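Local coordinates for protein 3-oxo-tetronate kinase (Salmonella typhimurium, PDB 3DQQ) that probably phosphorylates 3-oxo-tetronate to 3-oxo-tetronate 4-phosphate with ATP, as a member of the four-carbon acid sugar kinase family, at residues Ile358-Glu363 / Ser410-Ala415. Numbering follows the deposited sequence.
Sequences IVAGGE and SFFIRA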
loop_
_atom_site.group_PDB
_atom_site.type_symbol
_atom_site.label_atom_id
_atom_site.label_comp_id
_atom_site.label_asym_id
_atom_site.label_seq_id
_atom_site.Cartn_x
_atom_site.Cartn_y
_atom_site.Cartn_z
ATOM N N ILE A 358 -15.365 -3.574 -18.670
ATOM C CA ILE A 358 -15.164 -2.571 -17.660
ATOM C C ILE A 358 -14.045 -3.111 -16.766
ATOM O O ILE A 358 -14.212 -4.119 -16.119
ATOM C CB ILE A 358 -16.485 -2.325 -16.888
ATOM C CG1 ILE A 358 -17.591 -1.929 -17.877
ATOM C CG2 ILE A 358 -16.306 -1.261 -15.786
ATOM C CD1 ILE A 358 -19.017 -1.964 -17.308
ATOM N N VAL A 359 -12.890 -2.466 -16.764
ATOM C CA VAL A 359 -11.728 -3.044 -16.109
ATOM C C VAL A 359 -11.210 -2.086 -15.031
ATOM O O VAL A 359 -11.056 -0.885 -15.281
ATOM C CB VAL A 359 -10.624 -3.344 -17.134
ATOM C CG1 VAL A 359 -9.422 -3.992 -16.467
ATOM C CG2 VAL A 359 -11.182 -4.209 -18.259
ATOM N N ALA A 360 -10.979 -2.612 -13.828
ATOM C CA ALA A 360 -10.421 -1.844 -12.712
ATOM C C ALA A 360 -8.986 -2.312 -12.452
ATOM O O ALA A 360 -8.731 -3.511 -12.287
ATOM C CB ALA A 360 -11.253 -2.023 -11.477
ATOM N N GLY A 361 -8.051 -1.356 -12.445
ATOM C CA GLY A 361 -6.634 -1.622 -12.213
ATOM C C GLY A 361 -5.818 -1.230 -13.440
ATOM O O GLY A 361 -6.225 -1.514 -14.571
ATOM N N GLY A 362 -4.680 -0.560 -13.222
ATOM C CA GLY A 362 -3.755 -0.224 -14.307
ATOM C C GLY A 362 -3.042 -1.439 -14.919
ATOM O O GLY A 362 -2.940 -1.541 -16.151
ATOM N N GLU A 363 -2.530 -2.357 -14.090
ATOM C CA GLU A 363 -1.918 -3.546 -14.659
ATOM C C GLU A 363 -2.990 -4.362 -15.384
ATOM O O GLU A 363 -2.788 -4.780 -16.515
ATOM C CB GLU A 363 -1.194 -4.397 -13.616
ATOM C CG GLU A 363 0.238 -3.881 -13.255
ATOM C CD GLU A 363 1.215 -3.711 -14.483
ATOM O OE1 GLU A 363 1.885 -2.613 -14.606
ATOM O OE2 GLU A 363 1.301 -4.681 -15.312
ATOM N N SER A 410 -20.266 4.000 -7.362
ATOM C CA SER A 410 -21.156 3.329 -8.295
ATOM C C SER A 410 -20.609 3.236 -9.722
ATOM O O SER A 410 -21.352 2.933 -10.653
ATOM C CB SER A 410 -22.503 4.042 -8.290
ATOM O OG SER A 410 -22.341 5.356 -8.771
ATOM N N PHE A 411 -19.315 3.464 -9.893
ATOM C CA PHE A 411 -18.699 3.455 -11.214
ATOM C C PHE A 411 -19.157 2.327 -12.133
ATOM O O PHE A 411 -19.563 2.577 -13.276
ATOM C CB PHE A 411 -17.200 3.367 -11.067
ATOM C CG PHE A 411 -16.457 3.299 -12.383
ATOM C CD1 PHE A 411 -16.284 4.424 -13.156
ATOM C CD2 PHE A 411 -15.885 2.116 -12.811
ATOM C CE1 PHE A 411 -15.591 4.361 -14.337
ATOM C CE2 PHE A 411 -15.204 2.058 -13.979
ATOM C CZ PHE A 411 -15.069 3.183 -14.754
ATOM N N PHE A 412 -19.101 1.095 -11.636
ATOM C CA PHE A 412 -19.405 -0.064 -12.460
ATOM C C PHE A 412 -20.861 -0.086 -12.902
ATOM O O PHE A 412 -21.186 -0.690 -13.948
ATOM C CB PHE A 412 -19.120 -1.376 -11.719
ATOM C CG PHE A 412 -17.692 -1.596 -11.351
ATOM C CD1 PHE A 412 -16.673 -1.279 -12.202
ATOM C CD2 PHE A 412 -17.374 -2.187 -10.163
ATOM C CE1 PHE A 412 -15.358 -1.501 -11.855
ATOM C CE2 PHE A 412 -16.029 -2.423 -9.813
ATOM C CZ PHE A 412 -15.038 -2.080 -10.665
ATOM N N ILE A 413 -21.747 0.519 -12.103
ATOM C CA ILE A 413 -23.127 0.691 -12.556
ATOM C C ILE A 413 -23.213 1.832 -13.573
ATOM O O ILE A 413 -23.791 1.658 -14.640
ATOM C CB ILE A 413 -24.122 0.957 -11.417
ATOM C CG1 ILE A 413 -24.273 -0.269 -10.547
ATOM C CG2 ILE A 413 -25.479 1.229 -11.967
ATOM C CD1 ILE A 413 -25.438 -0.191 -9.621
ATOM N N ARG A 414 -22.624 2.985 -13.263
ATOM C CA ARG A 414 -22.808 4.146 -14.129
ATOM C C ARG A 414 -22.285 3.850 -15.499
ATOM O O ARG A 414 -22.958 4.152 -16.474
ATOM C CB ARG A 414 -22.174 5.408 -13.545
ATOM C CG ARG A 414 -22.853 5.762 -12.183
ATOM C CD ARG A 414 -22.594 7.190 -11.659
ATOM N NE ARG A 414 -21.178 7.545 -11.785
ATOM C CZ ARG A 414 -20.648 8.214 -12.811
ATOM N NH1 ARG A 414 -21.392 8.639 -13.835
ATOM N NH2 ARG A 414 -19.344 8.464 -12.796
ATOM N N ALA A 415 -21.121 3.202 -15.559
ATOM C CA ALA A 415 -20.517 2.772 -16.811
ATOM C C ALA A 415 -21.527 2.132 -17.759
ATOM O O ALA A 415 -21.403 2.226 -18.964
ATOM C CB ALA A 415 -19.410 1.791 -16.514
#
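F411, in the first turn of helix 411-417, meets strand 356-360 through one corner of its ring: CE2 lies 3.9 Å from I358 CG2, and the two side chains lie alongside and point opposite ways. The ring of F412 reaches further along the strand. F412 does not leave the helix pointing straight at the strand, but with CG beside the backbone N (chi1 -63°) its ring comes back to it, bringing CD1 to 3.6 Å from I358 CG2. At the far end of the same ring CZ sits 3.9 Å from A360 CB, and this methyl lies at the ring edge, close to its plane. The edge of F411 in turn receives F412 CE1, so the two phenyl rings and the I358 methyl pack as one cluster. One turn on, A415 CB takes the other branch of I358, with CD1 at 3.9 Å. All five touching residues are buried, an apolar helix-on-strand packing in the nucleotide-binding C-terminal domain. The axes of strand 358-360 and helix 411-415 come within 9.9 Å and run nearly antiparallel (158°), and beyond A360 the chain turns into G361-E363, part of the probable ATP site. Strand 356-360 pairs with strands 253-257 and 398-402; the helix packs over it, with Q267 of helix 262-271 against both phenylalanines and W389 of strand 387-392 touching I358.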